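Local coordinates for protein L-iditol 2-dehydrogenase (Clostridium scindens, PDB 4OH1) that probably oxidises polyols such as L-iditol with NAD+ as a zinc-dependent member of the medium-chain alcohol dehydrogenase family, at residues I320-F334 / S339-E351. Numbering follows the deposited sequence.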
ATOM      1  N   ILE A 320      23.307   2.448  22.613  1.00 39.75           N
ATOM      2  CA  ILE A 320      23.351   3.458  21.597  1.00 38.14           C
ATOM      3  C   ILE A 320      23.889   4.745  22.173  1.00 39.60           C
ATOM      4  O   ILE A 320      24.844   5.319  21.628  1.00 37.59           O
ATOM      5  CB  ILE A 320      21.949   3.663  21.028  1.00 39.26           C
ATOM      6  CG1 ILE A 320      21.473   2.355  20.349  1.00 41.98           C
ATOM      7  CG2 ILE A 320      21.932   4.832  20.050  1.00 40.49           C
ATOM      8  CD1 ILE A 320      20.082   2.428  19.688  1.00 39.48           C
ATOM      9  N   ILE A 321      23.291   5.199  23.279  1.00 38.74           N
ATOM     10  CA  ILE A 321      23.807   6.357  23.969  1.00 40.67           C
ATOM     11  C   ILE A 321      25.023   5.915  24.693  1.00 37.72           C
ATOM     12  O   ILE A 321      24.917   5.205  25.647  1.00 43.22           O
ATOM     13  CB  ILE A 321      22.854   6.942  24.970  1.00 40.76           C
ATOM     14  CG1 ILE A 321      21.599   7.420  24.263  1.00 41.82           C
ATOM     15  CG2 ILE A 321      23.540   8.143  25.625  1.00 43.33           C
ATOM     16  CD1 ILE A 321      20.381   7.657  25.180  1.00 42.73           C
ATOM     17  N   GLN A 322      26.185   6.325  24.232  1.00 37.95           N
ATOM     18  CA  GLN A 322      27.412   5.810  24.819  1.00 41.70           C
ATOM     19  C   GLN A 322      28.121   6.835  25.648  1.00 46.85           C
ATOM     20  O   GLN A 322      29.056   6.483  26.303  1.00 46.17           O
ATOM     21  CB  GLN A 322      28.369   5.351  23.735  1.00 41.53           C
ATOM     22  CG  GLN A 322      27.722   4.358  22.818  1.00 41.98           C
ATOM     23  CD  GLN A 322      28.699   3.577  22.031  1.00 43.12           C
ATOM     24  OE1 GLN A 322      29.178   4.006  20.967  1.00 42.27           O
ATOM     25  NE2 GLN A 322      28.950   2.364  22.490  1.00 47.33           N
ATOM     26  N   LYS A 323      27.702   8.092  25.629  1.00 45.91           N
ATOM     27  CA  LYS A 323      28.338   9.109  26.472  1.00 47.72           C
ATOM     28  C   LYS A 323      27.301  10.101  26.914  1.00 45.90           C
ATOM     29  O   LYS A 323      26.493  10.513  26.103  1.00 38.40           O
ATOM     30  CB  LYS A 323      29.341   9.932  25.655  1.00 52.22           C
ATOM     31  CG  LYS A 323      30.649   9.309  25.472  1.00 61.73           C
ATOM     32  CD  LYS A 323      31.492   9.529  26.695  1.00 68.75           C
ATOM     33  CE  LYS A 323      32.800   8.808  26.542  1.00 71.47           C
ATOM     34  NZ  LYS A 323      33.558   9.156  27.747  1.00 78.79           N
ATOM     35  N   GLU A 324      27.391  10.529  28.169  1.00 43.82           N
ATOM     36  CA  GLU A 324      26.591  11.614  28.685  1.00 43.96           C
ATOM     37  C   GLU A 324      27.540  12.611  29.306  1.00 44.73           C
ATOM     38  O   GLU A 324      28.404  12.225  30.077  1.00 39.97           O
ATOM     39  CB  GLU A 324      25.647  11.097  29.759  1.00 46.27           C
ATOM     40  CG  GLU A 324      24.926  12.209  30.557  1.00 50.34           C
ATOM     41  CD  GLU A 324      23.941  11.653  31.611  1.00 50.63           C
ATOM     42  OE1 GLU A 324      23.707  10.431  31.581  1.00 49.84           O
ATOM     43  OE2 GLU A 324      23.425  12.426  32.467  1.00 52.14           O
ATOM     44  N   HIS A 325      27.382  13.891  28.975  1.00 43.11           N
ATOM     45  CA  HIS A 325      28.103  14.970  29.628  1.00 44.29           C
ATOM     46  C   HIS A 325      27.135  16.034  30.149  1.00 42.34           C
ATOM     47  O   HIS A 325      26.005  16.109  29.699  1.00 43.69           O
ATOM     48  CB  HIS A 325      29.039  15.639  28.641  1.00 44.84           C
ATOM     49  CG  HIS A 325      30.144  14.765  28.149  1.00 47.62           C
ATOM     50  ND1 HIS A 325      31.305  14.557  28.857  1.00 50.17           N
ATOM     51  CD2 HIS A 325      30.283  14.074  26.993  1.00 48.18           C
ATOM     52  CE1 HIS A 325      32.111  13.779  28.161  1.00 47.60           C
ATOM     53  NE2 HIS A 325      31.515  13.473  27.026  1.00 47.16           N
ATOM     54  N   THR A 326      27.601  16.876  31.073  1.00 42.04           N
ATOM     55  CA  THR A 326      26.847  18.032  31.546  1.00 40.10           C
ATOM     56  C   THR A 326      27.052  19.185  30.588  1.00 38.05           C
ATOM     57  O   THR A 326      28.076  19.256  29.888  1.00 35.55           O
ATOM     58  CB  THR A 326      27.330  18.474  32.903  1.00 44.80           C
ATOM     59  OG1 THR A 326      28.726  18.760  32.805  1.00 48.43           O
ATOM     60  CG2 THR A 326      27.126  17.369  33.959  1.00 43.04           C
ATOM     61  N   LEU A 327      26.068  20.085  30.514  1.00 38.42           N
ATOM     62  CA  LEU A 327      26.263  21.281  29.719  1.00 40.17           C
ATOM     63  C   LEU A 327      27.540  21.989  30.132  1.00 44.07           C
ATOM     64  O   LEU A 327      28.273  22.490  29.313  1.00 44.54           O
ATOM     65  CB  LEU A 327      25.064  22.191  29.825  1.00 41.54           C
ATOM     66  CG  LEU A 327      25.152  23.506  29.071  1.00 45.01           C
ATOM     67  CD1 LEU A 327      25.602  23.287  27.612  1.00 45.08           C
ATOM     68  CD2 LEU A 327      23.794  24.252  29.100  1.00 45.99           C
ATOM     69  N   THR A 328      27.834  22.000  31.419  1.00 45.08           N
ATOM     70  CA  THR A 328      29.051  22.647  31.886  1.00 46.46           C
ATOM     71  C   THR A 328      30.254  22.090  31.157  1.00 46.12           C
ATOM     72  O   THR A 328      31.181  22.829  30.828  1.00 45.53           O
ATOM     73  CB  THR A 328      29.225  22.427  33.401  1.00 44.43           C
ATOM     74  OG1 THR A 328      28.078  22.939  34.068  1.00 45.13           O
ATOM     75  CG2 THR A 328      30.425  23.143  33.927  1.00 47.09           C
ATOM     76  N   ASN A 329      30.258  20.784  30.921  1.00 47.11           N
ATOM     77  CA  ASN A 329      31.399  20.127  30.262  1.00 47.51           C
ATOM     78  C   ASN A 329      31.192  19.912  28.786  1.00 45.97           C
ATOM     79  O   ASN A 329      31.698  18.934  28.250  1.00 45.47           O
ATOM     80  CB  ASN A 329      31.657  18.776  30.916  1.00 51.51           C
ATOM     81  CG  ASN A 329      32.115  18.927  32.327  1.00 53.89           C
ATOM     82  OD1 ASN A 329      32.607  19.967  32.683  1.00 60.96           O
ATOM     83  ND2 ASN A 329      31.934  17.914  33.150  1.00 53.91           N
ATOM     84  N   TYR A 330      30.453  20.812  28.144  1.00 41.87           N
ATOM     85  CA  TYR A 330      30.139  20.665  26.747  1.00 42.37           C
ATOM     86  C   TYR A 330      31.380  20.554  25.888  1.00 43.31           C
ATOM     87  O   TYR A 330      31.344  19.938  24.819  1.00 42.52           O
ATOM     88  CB  TYR A 330      29.299  21.836  26.209  1.00 41.12           C
ATOM     89  CG  TYR A 330      30.050  23.137  25.978  1.00 40.45           C
ATOM     90  CD1 TYR A 330      30.266  24.025  27.027  1.00 40.52           C
ATOM     91  CD2 TYR A 330      30.514  23.484  24.722  1.00 39.98           C
ATOM     92  CE1 TYR A 330      30.955  25.218  26.853  1.00 41.36           C
ATOM     93  CE2 TYR A 330      31.179  24.686  24.532  1.00 44.06           C
ATOM     94  CZ  TYR A 330      31.386  25.554  25.619  1.00 41.91           C
ATOM     95  OH  TYR A 330      32.040  26.721  25.446  1.00 43.38           O
ATOM     96  N   LYS A 331      32.461  21.176  26.313  1.00 43.39           N
ATOM     97  CA  LYS A 331      33.644  21.121  25.509  1.00 47.56           C
ATOM     98  C   LYS A 331      34.101  19.685  25.326  1.00 47.96           C
ATOM     99  O   LYS A 331      34.463  19.322  24.225  1.00 47.04           O
ATOM    100  CB  LYS A 331      34.744  22.070  26.016  1.00 51.17           C
ATOM    101  CG  LYS A 331      34.516  23.497  25.476  1.00 54.80           C
ATOM    102  CD  LYS A 331      35.784  24.294  25.419  1.00 64.38           C
ATOM    103  CE  LYS A 331      35.937  25.422  26.488  1.00 69.17           C
ATOM    104  NZ  LYS A 331      35.270  26.685  26.017  1.00 70.08           N
ATOM    105  N   GLN A 332      34.046  18.857  26.360  1.00 49.87           N
ATOM    106  CA  GLN A 332      34.431  17.446  26.203  1.00 51.37           C
ATOM    107  C   GLN A 332      33.456  16.690  25.318  1.00 51.15           C
ATOM    108  O   GLN A 332      33.851  15.771  24.617  1.00 46.91           O
ATOM    109  CB  GLN A 332      34.506  16.721  27.524  1.00 57.58           C
ATOM    110  CG  GLN A 332      35.761  17.001  28.296  1.00 73.03           C
ATOM    111  CD  GLN A 332      35.492  17.065  29.786  1.00 84.15           C
ATOM    112  OE1 GLN A 332      34.941  18.061  30.287  1.00 86.59           O
ATOM    113  NE2 GLN A 332      35.844  15.991  30.499  1.00 89.46           N
ATOM    114  N   ALA A 333      32.183  17.068  25.370  1.00 44.62           N
ATOM    115  CA  ALA A 333      31.195  16.405  24.568  1.00 44.41           C
ATOM    116  C   ALA A 333      31.486  16.592  23.125  1.00 43.34           C
ATOM    117  O   ALA A 333      31.341  15.665  22.318  1.00 44.42           O
ATOM    118  CB  ALA A 333      29.795  16.912  24.876  1.00 43.57           C
ATOM    119  N   PHE A 334      31.837  17.805  22.760  1.00 46.04           N
ATOM    120  CA  PHE A 334      32.149  18.052  21.368  1.00 47.39           C
ATOM    121  C   PHE A 334      33.517  17.424  20.977  1.00 49.66           C
ATOM    122  O   PHE A 334      33.666  16.953  19.851  1.00 47.40           O
ATOM    123  CB  PHE A 334      31.949  19.534  21.028  1.00 47.33           C
ATOM    124  CG  PHE A 334      30.512  19.865  20.858  1.00 42.52           C
ATOM    125  CD1 PHE A 334      29.882  19.613  19.661  1.00 44.28           C
ATOM    126  CD2 PHE A 334      29.768  20.283  21.911  1.00 43.42           C
ATOM    127  CE1 PHE A 334      28.549  19.819  19.498  1.00 43.47           C
ATOM    128  CE2 PHE A 334      28.412  20.501  21.774  1.00 42.62           C
ATOM    129  CZ  PHE A 334      27.796  20.264  20.564  1.00 44.88           C
ATOM    130  N   SER A 339      35.735  13.010  17.758  1.00 51.70           N
ATOM    131  CA  SER A 339      36.440  11.738  17.694  1.00 52.26           C
ATOM    132  C   SER A 339      35.730  10.716  16.803  1.00 54.90           C
ATOM    133  O   SER A 339      36.328   9.743  16.387  1.00 52.66           O
ATOM    134  CB  SER A 339      36.647  11.137  19.094  1.00 52.94           C
ATOM    135  OG  SER A 339      35.512  10.386  19.497  1.00 51.15           O
ATOM    136  N   LYS A 340      34.444  10.907  16.530  1.00 56.88           N
ATOM    137  CA  LYS A 340      33.674   9.907  15.803  1.00 56.71           C
ATOM    138  C   LYS A 340      33.724   8.482  16.373  1.00 56.43           C
ATOM    139  O   LYS A 340      33.342   7.549  15.705  1.00 61.49           O
ATOM    140  CB  LYS A 340      34.083   9.931  14.344  1.00 60.44           C
ATOM    141  CG  LYS A 340      33.133  10.744  13.529  1.00 65.58           C
ATOM    142  CD  LYS A 340      33.844  11.477  12.419  1.00 78.21           C
ATOM    143  CE  LYS A 340      32.874  12.374  11.648  1.00 85.49           C
ATOM    144  NZ  LYS A 340      33.586  13.283  10.698  1.00 89.79           N
ATOM    145  N   LYS A 341      34.130   8.312  17.623  1.00 53.41           N
ATOM    146  CA  LYS A 341      34.130   6.989  18.226  1.00 54.66           C
ATOM    147  C   LYS A 341      32.754   6.505  18.660  1.00 54.10           C
ATOM    148  O   LYS A 341      32.575   5.295  18.747  1.00 58.63           O
ATOM    149  CB  LYS A 341      35.054   6.935  19.449  1.00 56.99           C
ATOM    150  CG  LYS A 341      36.483   7.415  19.156  1.00 66.75           C
ATOM    151  CD  LYS A 341      37.454   7.153  20.307  1.00 73.15           C
ATOM    152  CE  LYS A 341      37.750   5.668  20.376  1.00 80.35           C
ATOM    153  NZ  LYS A 341      38.876   5.369  21.255  1.00 92.61           N
ATOM    154  N   TYR A 342      31.798   7.411  18.937  1.00 49.86           N
ATOM    155  CA  TYR A 342      30.597   7.061  19.735  1.00 47.86           C
ATOM    156  C   TYR A 342      29.345   7.087  18.907  1.00 47.66           C
ATOM    157  O   TYR A 342      29.233   7.899  17.973  1.00 47.65           O
ATOM    158  CB  TYR A 342      30.435   7.981  20.955  1.00 50.75           C
ATOM    159  CG  TYR A 342      31.666   7.982  21.796  1.00 56.94           C
ATOM    160  CD1 TYR A 342      31.948   6.915  22.630  1.00 62.96           C
ATOM    161  CD2 TYR A 342      32.585   9.024  21.713  1.00 58.82           C
ATOM    162  CE1 TYR A 342      33.098   6.896  23.409  1.00 68.60           C
ATOM    163  CE2 TYR A 342      33.757   9.011  22.478  1.00 65.47           C
ATOM    164  CZ  TYR A 342      34.008   7.940  23.313  1.00 68.08           C
ATOM    165  OH  TYR A 342      35.149   7.916  24.055  1.00 70.85           O
ATOM    166  N   ALA A 343      28.381   6.219  19.248  1.00 43.51           N
ATOM    167  CA  ALA A 343      27.174   6.163  18.462  1.00 44.15           C
ATOM    168  C   ALA A 343      26.323   7.422  18.699  1.00 43.99           C
ATOM    169  O   ALA A 343      25.967   8.108  17.759  1.00 42.68           O
ATOM    170  CB  ALA A 343      26.384   4.882  18.746  1.00 42.34           C
ATOM    171  N   LYS A 344      25.984   7.699  19.952  1.00 43.72           N
ATOM    172  CA  LYS A 344      25.240   8.912  20.321  1.00 43.15           C
ATOM    173  C   LYS A 344      25.781   9.459  21.642  1.00 41.28           C
ATOM    174  O   LYS A 344      26.100   8.695  22.575  1.00 35.90           O
ATOM    175  CB  LYS A 344      23.720   8.677  20.501  1.00 44.12           C
ATOM    176  CG  LYS A 344      22.911   8.511  19.228  1.00 45.15           C
ATOM    177  CD  LYS A 344      22.944   9.707  18.303  1.00 45.67           C
ATOM    178  CE  LYS A 344      21.811  10.650  18.527  1.00 43.93           C
ATOM    179  NZ  LYS A 344      21.765  11.678  17.439  1.00 45.04           N
ATOM    180  N   ILE A 345      25.858  10.788  21.683  1.00 39.06           N
ATOM    181  CA  ILE A 345      26.260  11.534  22.864  1.00 39.08           C
ATOM    182  C   ILE A 345      25.126  12.422  23.333  1.00 39.03           C
ATOM    183  O   ILE A 345      24.504  13.113  22.522  1.00 35.06           O
ATOM    184  CB  ILE A 345      27.445  12.414  22.545  1.00 40.34           C
ATOM    185  CG1 ILE A 345      28.628  11.568  22.061  1.00 39.77           C
ATOM    186  CG2 ILE A 345      27.875  13.209  23.785  1.00 42.07           C
ATOM    187  CD1 ILE A 345      29.625  12.360  21.181  1.00 40.46           C
ATOM    188  N   VAL A 346      24.845  12.393  24.647  1.00 37.63           N
ATOM    189  CA  VAL A 346      23.852  13.305  25.205  1.00 37.45           C
ATOM    190  C   VAL A 346      24.459  14.255  26.200  1.00 38.72           C
ATOM    191  O   VAL A 346      25.387  13.910  26.938  1.00 37.37           O
ATOM    192  CB  VAL A 346      22.626  12.610  25.892  1.00 36.83           C
ATOM    193  CG1 VAL A 346      21.867  11.864  24.888  1.00 39.97           C
ATOM    194  CG2 VAL A 346      23.054  11.670  27.027  1.00 36.30           C
ATOM    195  N   ILE A 347      23.866  15.441  26.239  1.00 38.83           N
ATOM    196  CA  ILE A 347      24.242  16.459  27.181  1.00 39.39           C
ATOM    197  C   ILE A 347      23.127  16.737  28.170  1.00 36.44           C
ATOM    198  O   ILE A 347      22.021  17.026  27.777  1.00 37.87           O
ATOM    199  CB  ILE A 347      24.579  17.744  26.460  1.00 38.80           C
ATOM    200  CG1 ILE A 347      25.757  17.513  25.533  1.00 36.49           C
ATOM    201  CG2 ILE A 347      24.920  18.840  27.497  1.00 42.51           C
ATOM    202  CD1 ILE A 347      26.167  18.721  24.726  1.00 39.41           C
ATOM    203  N   LYS A 348      23.435  16.712  29.447  1.00 38.59           N
ATOM    204  CA  LYS A 348      22.435  17.041  30.443  1.00 39.69           C
ATOM    205  C   LYS A 348      22.465  18.536  30.685  1.00 36.49           C
ATOM    206  O   LYS A 348      23.418  19.053  31.229  1.00 38.36           O
ATOM    207  CB  LYS A 348      22.685  16.284  31.721  1.00 43.73           C
ATOM    208  CG  LYS A 348      21.499  16.393  32.648  1.00 47.81           C
ATOM    209  CD  LYS A 348      21.612  15.365  33.745  1.00 51.18           C
ATOM    210  CE  LYS A 348      20.288  15.227  34.433  1.00 52.57           C
ATOM    211  NZ  LYS A 348      20.098  16.353  35.358  1.00 53.38           N
HETATM  212  N   MSE A 349      21.390  19.207  30.303  1.00 39.14           N
HETATM  213  CA  MSE A 349      21.358  20.646  30.136  1.00 42.24           C
HETATM  214  C   MSE A 349      21.116  21.512  31.383  1.00 46.40           C
HETATM  215  O   MSE A 349      21.406  22.712  31.368  1.00 49.37           O
HETATM  216  CB  MSE A 349      20.315  21.012  29.104  1.00 40.00           C
HETATM  217  CG  MSE A 349      20.631  20.469  27.711  1.00 42.27           C
HETATM  218 SE   MSE A 349      22.235  21.192  26.832  0.75 46.66          SE
HETATM  219  CE  MSE A 349      21.477  22.980  26.612  1.00 47.81           C
ATOM    220  N   ASP A 350      20.626  20.899  32.444  1.00 46.32           N
ATOM    221  CA  ASP A 350      20.455  21.571  33.719  1.00 52.21           C
ATOM    222  C   ASP A 350      21.634  21.288  34.663  1.00 55.99           C
ATOM    223  O   ASP A 350      21.502  21.419  35.867  1.00 56.91           O
ATOM    224  CB  ASP A 350      19.115  21.171  34.367  1.00 51.77           C
ATOM    225  CG  ASP A 350      18.994  19.678  34.608  1.00 55.41           C
ATOM    226  OD1 ASP A 350      19.975  18.938  34.384  1.00 56.04           O
ATOM    227  OD2 ASP A 350      17.895  19.216  34.984  1.00 61.94           O
ATOM    228  N   GLU A 351      22.780  20.862  34.139  1.00 57.71           N
ATOM    229  CA  GLU A 351      23.974  20.727  34.968  1.00 54.38           C
ATOM    230  C   GLU A 351      25.206  21.282  34.272  1.00 54.80           C
ATOM    231  O   GLU A 351      25.121  21.726  33.148  1.00 54.77           O
ATOM    232  CB  GLU A 351      24.216  19.279  35.339  1.00 53.82           C
ATOM    233  CG  GLU A 351      23.242  18.744  36.345  1.00 57.16           C
ATOM    234  CD  GLU A 351      23.464  17.276  36.609  1.00 60.65           C
ATOM    235  OE1 GLU A 351      24.632  16.837  36.609  1.00 71.72           O
ATOM    236  OE2 GLU A 351      22.469  16.534  36.767  1.00 66.54           O
ATOM    237  OXT GLU A 351      26.325  21.320  34.807  1.00 56.26           O
TER
HETATM  238  O   HOH W   1      30.443   3.506  18.627  1.00 44.24           O
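Lys-323 bends at chi2 (-81°) and lays its aliphatic chain across one face of the Tyr-342 ring, CG standing 3.9 Å from the ring centroid in a CH-pi contact; CE continues to the phenol end. Beside it, Gln-322 turns its amide to the residue that leads into strand 344-348: OE1 takes the Ala-343 N-H on a lone pair (2.9 Å) and accepts a second bond from a water that also bridges to Lys-341 O. From here strands 321-326 and 344-348 run parallel, paired through alternating backbone bonds, such as Val-346 N to Lys-323 O (2.9 Å), with a beta bulge between Ile-321 and Lys-323. On the helix-covered face, with CG1 anti to the carbonyl carbon (chi1 -61°) and the chain extended beyond it, Ile-347 brings CD1 to Ala-333 CB and Phe-334 CE2, both at 4.1 Å, while CG2 packs against Leu-327. The other face carries Ile-321, whose CG2 meets Val-346 CG2 at 3.8 Å, and Glu-324, running alongside Lys-348 but bound by Lys-151 and Tyr-42. At the C-terminus, Thr-328 N bonds to Glu-351 O, and Arg-3 reaches both residues. The bent chain of Lys-344 ends in a salt bridge with zinc ligand Glu-75. With helix 330-338 the strands form a beta-alpha-beta unit whose strand 344-348 pairs antiparallel with strand 35-44 of the GroES-like catalytic domain near its zinc site.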